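Local coordinates for protein Crov588 (Cafeteriavirus, PDB 6NYR) that is of unknown function but folds into a circular leucine-rich-repeat solenoid built from tandem FNIP repeats, at residues H87-L92 with Q110-N115; L95-L100 with V116-L121; N445-S450 with N467-S472. One frame throughout, in Å; residues are numbered along the deposited sequence.

Interaction 1: residues H87-L92 with Q110-N115; sequences HSLEEL and QEIVEN
L89 and L92 reach from the short helix to the chain around I112, each with a different methyl. CD1 of L92 meets CD1 of I112 at 4.1 Å, the two side chains crossing at about a right angle, while L89 CD2 lies 4.4 Å from I112 CG1. Their i, i+3 spacing puts both leucines on the same flank of the helix, and each sets CG beside its backbone N (chi1 -54° for L89 and -57° for L92). Both methyls of L89, CD1 and CD2, lie 3.8 Å from E111 O. The extended side chain of Q110 passes L89 and carries NE2 to 3.1 Å from H87 O, but the angle is too poor for a hydrogen bond. The helix packs here beside the irregular loop 110-115 of the leucine-rich-repeat solenoid. Its start is fixed by S88 as N-cap: OG accepts from E91 N at 3.1 Å, a nearly straight bond (167°), as suits a small hydroxyl there. H87 donates weakly from ND1 to E91 OE2, its NE2 is bonded to G105 N, and L92 CD2 lies over one face of the imidazole, toward the rim of the ring. E91 also forms a salt bridge with K85, and F108 backs both leucines.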
ATOM      1  N   HIS A  87      13.645 -14.031  30.095  1.00 55.38           N
ATOM      2  CA  HIS A  87      13.577 -15.464  30.325  1.00 58.77           C
ATOM      3  C   HIS A  87      14.650 -15.878  31.325  1.00 58.27           C
ATOM      4  O   HIS A  87      15.753 -15.328  31.350  1.00 59.89           O
ATOM      5  CB  HIS A  87      13.780 -16.290  29.036  1.00 61.79           C
ATOM      6  CG  HIS A  87      12.767 -16.016  27.970  1.00 65.40           C
ATOM      7  ND1 HIS A  87      11.462 -16.456  28.049  1.00 67.28           N
ATOM      8  CD2 HIS A  87      12.871 -15.355  26.793  1.00 65.56           C
ATOM      9  CE1 HIS A  87      10.804 -16.066  26.972  1.00 66.31           C
ATOM     10  NE2 HIS A  87      11.637 -15.398  26.193  1.00 65.99           N
ATOM     11  N   SER A  88      14.314 -16.873  32.145  1.00 56.53           N
ATOM     12  CA  SER A  88      15.306 -17.681  32.839  1.00 55.98           C
ATOM     13  C   SER A  88      15.578 -18.928  32.000  1.00 56.99           C
ATOM     14  O   SER A  88      14.763 -19.322  31.160  1.00 58.05           O
ATOM     15  CB  SER A  88      14.829 -18.080  34.234  1.00 52.27           C
ATOM     16  OG  SER A  88      13.985 -19.212  34.177  1.00 51.28           O
ATOM     17  N   LEU A  89      16.744 -19.541  32.215  1.00 55.45           N
ATOM     18  CA  LEU A  89      17.055 -20.764  31.484  1.00 58.43           C
ATOM     19  C   LEU A  89      16.099 -21.892  31.843  1.00 63.06           C
ATOM     20  O   LEU A  89      15.787 -22.723  30.982  1.00 65.33           O
ATOM     21  CB  LEU A  89      18.504 -21.174  31.739  1.00 56.50           C
ATOM     22  CG  LEU A  89      19.531 -20.076  31.434  1.00 56.81           C
ATOM     23  CD1 LEU A  89      20.917 -20.472  31.903  1.00 56.07           C
ATOM     24  CD2 LEU A  89      19.525 -19.753  29.947  1.00 53.83           C
ATOM     25  N   GLU A  90      15.650 -21.951  33.098  1.00 63.14           N
ATOM     26  CA  GLU A  90      14.573 -22.862  33.463  1.00 64.00           C
ATOM     27  C   GLU A  90      13.369 -22.685  32.547  1.00 57.66           C
ATOM     28  O   GLU A  90      12.836 -23.661  32.008  1.00 51.24           O
ATOM     29  CB  GLU A  90      14.171 -22.642  34.924  1.00 69.52           C
ATOM     30  CG  GLU A  90      12.935 -23.434  35.339  1.00 74.12           C
ATOM     31  CD  GLU A  90      12.870 -23.701  36.831  1.00 74.58           C
ATOM     32  OE1 GLU A  90      13.827 -24.295  37.371  1.00 74.57           O
ATOM     33  OE2 GLU A  90      11.859 -23.327  37.462  1.00 74.02           O
ATOM     34  N   GLU A  91      12.914 -21.441  32.371  1.00 57.82           N
ATOM     35  CA  GLU A  91      11.781 -21.184  31.487  1.00 60.53           C
ATOM     36  C   GLU A  91      12.000 -21.802  30.110  1.00 58.78           C
ATOM     37  O   GLU A  91      11.103 -22.448  29.554  1.00 58.06           O
ATOM     38  CB  GLU A  91      11.535 -19.676  31.368  1.00 60.80           C
ATOM     39  CG  GLU A  91      10.507 -19.317  30.307  1.00 61.46           C
ATOM     40  CD  GLU A  91       9.848 -17.973  30.547  1.00 61.03           C
ATOM     41  OE1 GLU A  91       9.899 -17.466  31.688  1.00 61.02           O
ATOM     42  OE2 GLU A  91       9.264 -17.425  29.589  1.00 60.89           O
ATOM     43  N   LEU A  92      13.188 -21.600  29.533  1.00 56.61           N
ATOM     44  CA  LEU A  92      13.452 -22.120  28.196  1.00 58.44           C
ATOM     45  C   LEU A  92      13.467 -23.643  28.197  1.00 56.69           C
ATOM     46  O   LEU A  92      12.998 -24.281  27.247  1.00 54.51           O
ATOM     47  CB  LEU A  92      14.778 -21.573  27.674  1.00 58.41           C
ATOM     48  CG  LEU A  92      14.896 -20.050  27.620  1.00 58.58           C
ATOM     49  CD1 LEU A  92      16.224 -19.649  26.988  1.00 57.39           C
ATOM     50  CD2 LEU A  92      13.715 -19.439  26.880  1.00 57.24           C
ATOM     51  N   GLN A 110      21.322 -14.115  28.563  1.00 47.39           N
ATOM     52  CA  GLN A 110      22.107 -15.057  29.346  1.00 49.28           C
ATOM     53  C   GLN A 110      22.602 -16.165  28.429  1.00 44.35           C
ATOM     54  O   GLN A 110      21.951 -16.510  27.440  1.00 42.93           O
ATOM     55  CB  GLN A 110      21.304 -15.673  30.489  1.00 53.52           C
ATOM     56  CG  GLN A 110      20.829 -14.696  31.534  1.00 56.64           C
ATOM     57  CD  GLN A 110      19.791 -15.314  32.449  1.00 60.37           C
ATOM     58  OE1 GLN A 110      20.059 -16.286  33.156  1.00 63.04           O
ATOM     59  NE2 GLN A 110      18.587 -14.757  32.427  1.00 60.87           N
ATOM     60  N   GLU A 111      23.752 -16.732  28.773  1.00 45.19           N
ATOM     61  CA  GLU A 111      24.362 -17.757  27.936  1.00 46.31           C
ATOM     62  C   GLU A 111      23.481 -19.000  27.914  1.00 45.67           C
ATOM     63  O   GLU A 111      23.179 -19.576  28.964  1.00 46.81           O
ATOM     64  CB  GLU A 111      25.762 -18.076  28.452  1.00 46.41           C
ATOM     65  CG  GLU A 111      26.523 -19.064  27.604  1.00 47.13           C
ATOM     66  CD  GLU A 111      28.015 -19.033  27.886  1.00 51.69           C
ATOM     67  OE1 GLU A 111      28.503 -18.009  28.414  1.00 48.28           O
ATOM     68  OE2 GLU A 111      28.704 -20.025  27.564  1.00 53.69           O
ATOM     69  N   ILE A 112      23.047 -19.393  26.721  1.00 45.57           N
ATOM     70  CA  ILE A 112      22.297 -20.631  26.531  1.00 47.55           C
ATOM     71  C   ILE A 112      23.300 -21.760  26.324  1.00 46.48           C
ATOM     72  O   ILE A 112      24.134 -21.698  25.416  1.00 48.29           O
ATOM     73  CB  ILE A 112      21.332 -20.537  25.342  1.00 48.52           C
ATOM     74  CG1 ILE A 112      20.268 -19.472  25.595  1.00 50.15           C
ATOM     75  CG2 ILE A 112      20.697 -21.902  25.066  1.00 46.82           C
ATOM     76  CD1 ILE A 112      19.373 -19.212  24.400  1.00 50.05           C
ATOM     77  N   VAL A 113      23.203 -22.803  27.146  1.00 49.92           N
ATOM     78  CA  VAL A 113      24.097 -23.947  27.031  1.00 52.01           C
ATOM     79  C   VAL A 113      23.381 -25.141  26.413  1.00 53.30           C
ATOM     80  O   VAL A 113      22.225 -25.038  25.994  1.00 50.89           O
ATOM     81  CB  VAL A 113      24.696 -24.319  28.401  1.00 53.03           C
ATOM     82  CG1 VAL A 113      25.703 -23.264  28.845  1.00 52.52           C
ATOM     83  CG2 VAL A 113      23.598 -24.463  29.448  1.00 53.55           C
ATOM     84  N   GLU A 114      24.081 -26.270  26.334  1.00 56.42           N
ATOM     85  CA  GLU A 114      23.557 -27.458  25.677  1.00 59.59           C
ATOM     86  C   GLU A 114      22.268 -27.938  26.331  1.00 59.26           C
ATOM     87  O   GLU A 114      22.071 -27.816  27.543  1.00 57.40           O
ATOM     88  CB  GLU A 114      24.608 -28.570  25.722  1.00 65.16           C
ATOM     89  CG  GLU A 114      24.250 -29.832  24.965  1.00 71.86           C
ATOM     90  CD  GLU A 114      25.421 -30.794  24.861  1.00 77.12           C
ATOM     91  OE1 GLU A 114      26.512 -30.467  25.377  1.00 76.78           O
ATOM     92  OE2 GLU A 114      25.250 -31.875  24.260  1.00 78.09           O
ATOM     93  N   ASN A 115      21.382 -28.485  25.499  1.00 61.73           N
ATOM     94  CA  ASN A 115      20.158 -29.142  25.957  1.00 64.77           C
ATOM     95  C   ASN A 115      19.244 -28.182  26.710  1.00 65.63           C
ATOM     96  O   ASN A 115      18.683 -28.521  27.756  1.00 70.23           O
ATOM     97  CB  ASN A 115      20.477 -30.357  26.832  1.00 67.76           C
ATOM     98  CG  ASN A 115      21.045 -31.516  26.040  1.00 71.15           C
ATOM     99  OD1 ASN A 115      22.163 -31.966  26.291  1.00 74.37           O
ATOM    100  ND2 ASN A 115      20.274 -32.009  25.078  1.00 72.09           N
TER

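Interaction 2: residues L95-L100 with V116-L121; sequences LPKSLL and VLPGGL
K97 and P118 meet where the lysine chain folds back on the neighbouring turn of the solenoid. From CB, K97 bends at chi2 (-54°) and again at chi3 (89°), which brings CE to 4.2 Å from P118 CA and the terminal NZ to 3.7 Å from that same carbon. NZ itself finds a water at 2.5 Å, and this water donates to V116 O, so the ammonium reaches the next turn's backbone through one bridging molecule. A lysine suits this exposed rim: only the end of its chain, CE and NZ, comes over P118 CA, the earlier methylenes serve to carry it there, and its ammonium is hydrated. Deeper in, the CG corner of the P118 ring fits against two leucines, 3.8 Å from L95 CB and 4.2 Å from L99 CB. L99 and L121 then run side by side, pointing the same way, with L99 CD2 3.9 Å from L121 CD1. Each places CG opposite its own backbone N, repeating one leucine position from turn to turn, and L121 and L95 both pack on L102 of strand 101-103. Type I turns at P96-L99 and P118-L121 precede strands 101-103 and 123-125, a matched pair in successive leucine-rich repeats. No direct hydrogen bond joins the two segments, which leaves van der Waals contact and one water to hold them together.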
ATOM      1  N   LEU A  95      10.013 -24.969  27.919  1.00 65.36           N
ATOM      2  CA  LEU A  95       9.286 -24.848  26.664  1.00 66.08           C
ATOM      3  C   LEU A  95       8.869 -26.236  26.173  1.00 66.26           C
ATOM      4  O   LEU A  95       9.598 -27.216  26.360  1.00 64.41           O
ATOM      5  CB  LEU A  95      10.142 -24.156  25.606  1.00 65.78           C
ATOM      6  CG  LEU A  95      10.426 -22.668  25.811  1.00 63.33           C
ATOM      7  CD1 LEU A  95      11.429 -22.170  24.773  1.00 59.69           C
ATOM      8  CD2 LEU A  95       9.151 -21.841  25.753  1.00 62.72           C
ATOM      9  N   PRO A  96       7.696 -26.349  25.554  1.00 67.03           N
ATOM     10  CA  PRO A  96       7.219 -27.669  25.128  1.00 66.57           C
ATOM     11  C   PRO A  96       8.012 -28.213  23.950  1.00 65.34           C
ATOM     12  O   PRO A  96       8.456 -27.479  23.062  1.00 63.75           O
ATOM     13  CB  PRO A  96       5.755 -27.412  24.740  1.00 67.66           C
ATOM     14  CG  PRO A  96       5.728 -25.967  24.334  1.00 66.66           C
ATOM     15  CD  PRO A  96       6.752 -25.267  25.208  1.00 67.07           C
ATOM     16  N   LYS A  97       8.185 -29.539  23.955  1.00 66.20           N
ATOM     17  CA  LYS A  97       8.945 -30.214  22.909  1.00 65.08           C
ATOM     18  C   LYS A  97       8.239 -30.188  21.557  1.00 62.33           C
ATOM     19  O   LYS A  97       8.823 -30.642  20.566  1.00 63.85           O
ATOM     20  CB  LYS A  97       9.231 -31.662  23.310  1.00 69.36           C
ATOM     21  CG  LYS A  97      10.171 -31.805  24.508  1.00 73.04           C
ATOM     22  CD  LYS A  97      11.494 -31.056  24.323  1.00 73.97           C
ATOM     23  CE  LYS A  97      11.401 -29.613  24.817  1.00 72.44           C
ATOM     24  NZ  LYS A  97      12.717 -29.095  25.316  1.00 70.32           N
ATOM     25  N   SER A  98       6.995 -29.713  21.497  1.00 61.26           N
ATOM     26  CA  SER A  98       6.331 -29.527  20.215  1.00 63.43           C
ATOM     27  C   SER A  98       6.797 -28.273  19.486  1.00 64.07           C
ATOM     28  O   SER A  98       6.509 -28.127  18.293  1.00 63.05           O
ATOM     29  CB  SER A  98       4.810 -29.454  20.409  1.00 62.17           C
ATOM     30  OG  SER A  98       4.453 -28.381  21.266  1.00 60.07           O
ATOM     31  N   LEU A  99       7.515 -27.377  20.161  1.00 64.20           N
ATOM     32  CA  LEU A  99       7.787 -26.063  19.596  1.00 62.20           C
ATOM     33  C   LEU A  99       8.680 -26.173  18.369  1.00 61.02           C
ATOM     34  O   LEU A  99       9.710 -26.854  18.389  1.00 60.52           O
ATOM     35  CB  LEU A  99       8.436 -25.153  20.634  1.00 61.57           C
ATOM     36  CG  LEU A  99       8.211 -23.662  20.366  1.00 61.15           C
ATOM     37  CD1 LEU A  99       6.746 -23.294  20.612  1.00 60.55           C
ATOM     38  CD2 LEU A  99       9.129 -22.795  21.205  1.00 62.31           C
ATOM     39  N   LEU A 100       8.283 -25.483  17.302  1.00 61.64           N
ATOM     40  CA  LEU A 100       9.049 -25.422  16.068  1.00 61.72           C
ATOM     41  C   LEU A 100       9.621 -24.045  15.775  1.00 62.23           C
ATOM     42  O   LEU A 100      10.690 -23.949  15.168  1.00 63.97           O
ATOM     43  CB  LEU A 100       8.164 -25.834  14.887  1.00 62.18           C
ATOM     44  CG  LEU A 100       7.615 -27.258  14.922  1.00 62.89           C
ATOM     45  CD1 LEU A 100       6.567 -27.448  13.844  1.00 59.39           C
ATOM     46  CD2 LEU A 100       8.750 -28.252  14.748  1.00 64.23           C
ATOM     47  N   VAL A 116      19.084 -26.976  26.179  1.00 61.86           N
ATOM     48  CA  VAL A 116      18.132 -26.003  26.707  1.00 58.89           C
ATOM     49  C   VAL A 116      17.025 -25.710  25.694  1.00 59.67           C
ATOM     50  O   VAL A 116      15.846 -25.944  25.965  1.00 59.48           O
ATOM     51  CB  VAL A 116      18.846 -24.708  27.153  1.00 58.32           C
ATOM     52  CG1 VAL A 116      17.841 -23.713  27.718  1.00 59.30           C
ATOM     53  CG2 VAL A 116      19.928 -25.024  28.176  1.00 56.34           C
ATOM     54  N   LEU A 117      17.388 -25.210  24.512  1.00 60.06           N
ATOM     55  CA  LEU A 117      16.392 -24.906  23.493  1.00 60.07           C
ATOM     56  C   LEU A 117      15.700 -26.191  23.030  1.00 61.58           C
ATOM     57  O   LEU A 117      16.338 -27.250  22.946  1.00 61.82           O
ATOM     58  CB  LEU A 117      17.049 -24.209  22.310  1.00 62.07           C
ATOM     59  CG  LEU A 117      17.036 -22.683  22.208  1.00 65.52           C
ATOM     60  CD1 LEU A 117      16.379 -21.984  23.377  1.00 66.51           C
ATOM     61  CD2 LEU A 117      18.476 -22.157  22.020  1.00 65.18           C
ATOM     62  N   PRO A 118      14.409 -26.126  22.705  1.00 60.30           N
ATOM     63  CA  PRO A 118      13.703 -27.321  22.219  1.00 58.47           C
ATOM     64  C   PRO A 118      14.441 -27.992  21.070  1.00 58.24           C
ATOM     65  O   PRO A 118      14.869 -27.341  20.115  1.00 61.48           O
ATOM     66  CB  PRO A 118      12.342 -26.772  21.779  1.00 61.89           C
ATOM     67  CG  PRO A 118      12.130 -25.563  22.657  1.00 62.61           C
ATOM     68  CD  PRO A 118      13.507 -24.967  22.876  1.00 61.66           C
ATOM     69  N   GLY A 119      14.577 -29.316  21.165  1.00 57.60           N
ATOM     70  CA  GLY A 119      15.397 -30.044  20.214  1.00 57.65           C
ATOM     71  C   GLY A 119      14.850 -30.053  18.803  1.00 60.76           C
ATOM     72  O   GLY A 119      15.619 -30.048  17.835  1.00 59.63           O
ATOM     73  N   GLY A 120      13.531 -30.060  18.658  1.00 62.19           N
ATOM     74  CA  GLY A 120      12.915 -30.099  17.352  1.00 64.11           C
ATOM     75  C   GLY A 120      12.715 -28.762  16.687  1.00 63.48           C
ATOM     76  O   GLY A 120      12.169 -28.700  15.581  1.00 62.56           O
ATOM     77  N   LEU A 121      13.168 -27.688  17.327  1.00 62.28           N
ATOM     78  CA  LEU A 121      12.958 -26.343  16.813  1.00 59.10           C
ATOM     79  C   LEU A 121      13.555 -26.175  15.424  1.00 58.25           C
ATOM     80  O   LEU A 121      14.640 -26.680  15.126  1.00 59.62           O
ATOM     81  CB  LEU A 121      13.586 -25.335  17.772  1.00 58.43           C
ATOM     82  CG  LEU A 121      13.100 -23.890  17.750  1.00 61.04           C
ATOM     83  CD1 LEU A 121      11.761 -23.785  18.446  1.00 64.26           C
ATOM     84  CD2 LEU A 121      14.136 -23.000  18.418  1.00 60.48           C
TER
HETATM   85  O   HOH W   1      12.931 -26.584  25.486  1.00 39.80           O

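Interaction 3: residues N445-S450 with N467-S472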
ATOM      1  N   ASN A 445     -15.302  18.127 -31.041  1.00 67.62           N
ATOM      2  CA  ASN A 445     -14.431  17.322 -31.894  1.00 69.02           C
ATOM      3  C   ASN A 445     -12.967  17.411 -31.476  1.00 66.80           C
ATOM      4  O   ASN A 445     -12.066  17.157 -32.286  1.00 66.96           O
ATOM      5  CB  ASN A 445     -14.592  17.707 -33.366  1.00 74.22           C
ATOM      6  CG  ASN A 445     -15.998  17.448 -33.885  1.00 78.22           C
ATOM      7  OD1 ASN A 445     -16.719  18.381 -34.242  1.00 80.09           O
ATOM      8  ND2 ASN A 445     -16.401  16.181 -33.907  1.00 76.99           N
ATOM      9  N   VAL A 446     -12.720  17.772 -30.223  1.00 63.67           N
ATOM     10  CA  VAL A 446     -11.381  17.758 -29.642  1.00 60.49           C
ATOM     11  C   VAL A 446     -11.140  16.478 -28.856  1.00 55.57           C
ATOM     12  O   VAL A 446     -10.135  15.796 -29.052  1.00 55.70           O
ATOM     13  CB  VAL A 446     -11.171  19.003 -28.752  1.00 60.94           C
ATOM     14  CG1 VAL A 446      -9.813  18.946 -28.057  1.00 59.46           C
ATOM     15  CG2 VAL A 446     -11.303  20.278 -29.573  1.00 61.75           C
ATOM     16  N   LEU A 447     -12.058  16.146 -27.954  1.00 54.78           N
ATOM     17  CA  LEU A 447     -11.942  14.929 -27.166  1.00 53.84           C
ATOM     18  C   LEU A 447     -12.369  13.735 -28.006  1.00 58.26           C
ATOM     19  O   LEU A 447     -13.488  13.730 -28.529  1.00 62.52           O
ATOM     20  CB  LEU A 447     -12.804  15.036 -25.921  1.00 52.68           C
ATOM     21  CG  LEU A 447     -12.471  16.217 -25.009  1.00 52.27           C
ATOM     22  CD1 LEU A 447     -13.510  16.370 -23.912  1.00 51.63           C
ATOM     23  CD2 LEU A 447     -11.082  16.041 -24.409  1.00 51.52           C
ATOM     24  N   PRO A 448     -11.520  12.717 -28.167  1.00 58.77           N
ATOM     25  CA  PRO A 448     -11.919  11.563 -28.987  1.00 58.64           C
ATOM     26  C   PRO A 448     -13.076  10.803 -28.361  1.00 58.07           C
ATOM     27  O   PRO A 448     -13.126  10.597 -27.147  1.00 57.34           O
ATOM     28  CB  PRO A 448     -10.647  10.704 -29.029  1.00 59.52           C
ATOM     29  CG  PRO A 448      -9.887  11.094 -27.785  1.00 58.20           C
ATOM     30  CD  PRO A 448     -10.163  12.570 -27.612  1.00 56.77           C
ATOM     31  N   ASP A 449     -14.016  10.383 -29.211  1.00 61.65           N
ATOM     32  CA  ASP A 449     -15.193   9.673 -28.728  1.00 62.51           C
ATOM     33  C   ASP A 449     -14.837   8.360 -28.043  1.00 61.08           C
ATOM     34  O   ASP A 449     -15.658   7.830 -27.289  1.00 61.26           O
ATOM     35  CB  ASP A 449     -16.156   9.425 -29.891  1.00 66.15           C
ATOM     36  CG  ASP A 449     -16.917  10.678 -30.292  1.00 70.82           C
ATOM     37  OD1 ASP A 449     -17.401  11.391 -29.388  1.00 70.81           O
ATOM     38  OD2 ASP A 449     -17.021  10.959 -31.504  1.00 73.97           O
ATOM     39  N   SER A 450     -13.631   7.832 -28.272  1.00 59.10           N
ATOM     40  CA  SER A 450     -13.207   6.606 -27.605  1.00 55.89           C
ATOM     41  C   SER A 450     -12.961   6.815 -26.115  1.00 53.56           C
ATOM     42  O   SER A 450     -13.013   5.849 -25.346  1.00 54.86           O
ATOM     43  CB  SER A 450     -11.936   6.062 -28.264  1.00 56.74           C
ATOM     44  OG  SER A 450     -10.862   6.977 -28.133  1.00 54.94           O
ATOM     45  N   ASN A 467     -22.056  18.481 -27.244  1.00 67.12           N
ATOM     46  CA  ASN A 467     -21.274  17.548 -28.060  1.00 70.67           C
ATOM     47  C   ASN A 467     -19.773  17.791 -27.928  1.00 71.83           C
ATOM     48  O   ASN A 467     -19.001  17.512 -28.850  1.00 77.20           O
ATOM     49  CB  ASN A 467     -21.693  17.606 -29.533  1.00 79.31           C
ATOM     50  CG  ASN A 467     -21.237  16.385 -30.321  1.00 86.03           C
ATOM     51  OD1 ASN A 467     -21.317  15.254 -29.834  1.00 88.57           O
ATOM     52  ND2 ASN A 467     -20.751  16.610 -31.539  1.00 87.30           N
ATOM     53  N   VAL A 468     -19.350  18.309 -26.781  1.00 64.56           N
ATOM     54  CA  VAL A 468     -17.928  18.418 -26.481  1.00 60.24           C
ATOM     55  C   VAL A 468     -17.402  17.135 -25.857  1.00 56.35           C
ATOM     56  O   VAL A 468     -16.347  16.624 -26.242  1.00 53.49           O
ATOM     57  CB  VAL A 468     -17.673  19.629 -25.556  1.00 60.62           C
ATOM     58  CG1 VAL A 468     -16.233  19.609 -25.038  1.00 56.48           C
ATOM     59  CG2 VAL A 468     -17.969  20.929 -26.282  1.00 61.39           C
ATOM     60  N   LEU A 469     -18.128  16.597 -24.890  1.00 54.45           N
ATOM     61  CA  LEU A 469     -17.683  15.406 -24.182  1.00 52.93           C
ATOM     62  C   LEU A 469     -17.877  14.170 -25.054  1.00 53.26           C
ATOM     63  O   LEU A 469     -18.880  14.061 -25.768  1.00 53.91           O
ATOM     64  CB  LEU A 469     -18.449  15.248 -22.878  1.00 53.76           C
ATOM     65  CG  LEU A 469     -18.241  16.364 -21.850  1.00 56.54           C
ATOM     66  CD1 LEU A 469     -19.009  16.049 -20.566  1.00 54.42           C
ATOM     67  CD2 LEU A 469     -16.767  16.593 -21.557  1.00 55.31           C
ATOM     68  N   PRO A 470     -16.920  13.246 -25.039  1.00 51.99           N
ATOM     69  CA  PRO A 470     -17.009  12.081 -25.927  1.00 54.39           C
ATOM     70  C   PRO A 470     -18.170  11.167 -25.561  1.00 57.62           C
ATOM     71  O   PRO A 470     -18.663  11.144 -24.429  1.00 56.43           O
ATOM     72  CB  PRO A 470     -15.662  11.368 -25.736  1.00 55.59           C
ATOM     73  CG  PRO A 470     -15.095  11.914 -24.463  1.00 55.61           C
ATOM     74  CD  PRO A 470     -15.643  13.301 -24.301  1.00 52.41           C
ATOM     75  N   ASN A 471     -18.604  10.396 -26.563  1.00 60.23           N
ATOM     76  CA  ASN A 471     -19.780   9.549 -26.410  1.00 59.16           C
ATOM     77  C   ASN A 471     -19.561   8.426 -25.409  1.00 55.54           C
ATOM     78  O   ASN A 471     -20.506   8.035 -24.715  1.00 53.98           O
ATOM     79  CB  ASN A 471     -20.175   8.964 -27.769  1.00 66.29           C
ATOM     80  CG  ASN A 471     -20.361  10.031 -28.834  1.00 72.40           C
ATOM     81  OD1 ASN A 471     -19.839   9.917 -29.945  1.00 74.24           O
ATOM     82  ND2 ASN A 471     -21.110  11.074 -28.500  1.00 74.12           N
ATOM     83  N   SER A 472     -18.344   7.902 -25.315  1.00 54.53           N
ATOM     84  CA  SER A 472     -18.066   6.744 -24.480  1.00 53.92           C
ATOM     85  C   SER A 472     -17.712   7.100 -23.045  1.00 51.59           C
ATOM     86  O   SER A 472     -17.408   6.198 -22.260  1.00 53.72           O
ATOM     87  CB  SER A 472     -16.931   5.923 -25.105  1.00 57.28           C
ATOM     88  OG  SER A 472     -15.989   6.775 -25.736  1.00 59.66           O
TER
HETATM   89  O   HOH W   2     -16.705  15.402 -29.668  1.00 51.55           O
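Apolar contact comes first, with L447 packed against the next turn. Its CB touches P470 CD at 3.7 Å and its CD1 reaches L469 CD2 at 4.0 Å, the leucine crossing the proline ring obliquely. CG stands beside the backbone N (chi1 -58°), which turns the branched end toward L454 in the interior, where a leucine belongs; P470 meets it with CD, and the proline has no N-H to bury. Direct hydrogen bonding lies at the exposed D449 and N471. N471 N donates to D449 OD1 at 3.2 Å, approaching on the anti side and 26° out of the carboxylate plane, at an N-H...O angle of 153°. A short acidic side chain suits D449, since it spans one repeat step to a backbone N-H. Water supplies a third kind of link: it donates to N467 O at 3.2 Å and accepts weakly from N445 N, bridging equivalent asparagines of adjacent turns. Further along, S450 OG is bonded to G428 N and L429 O. Both segments lie in loops leading to strands 453-455 and 475-477, and L447 and L469 pack on L454 of the first.

In the fold
Following the chain from the N terminus, helix 89-93 opens interaction 1, which closes when 110-115 returns one turn later. Interaction 2 opens at 95-100, before interaction 1 has closed, and is completed by 116-121, so the two loops cross rather than nest, and strand 101-103 lies within both. They touch through L92 with V116 and I112 with L117, joining the outer side of this turn to the approach to strand 123-125, all within one FNIP range. Interaction 3 comes much later, closing a loop around strand 453-455 on the opposite side of the ring's centre, its centre about 75 Å from that of interaction 1. It joins turns at the corresponding approach to strands, adding direct hydrogen bonding.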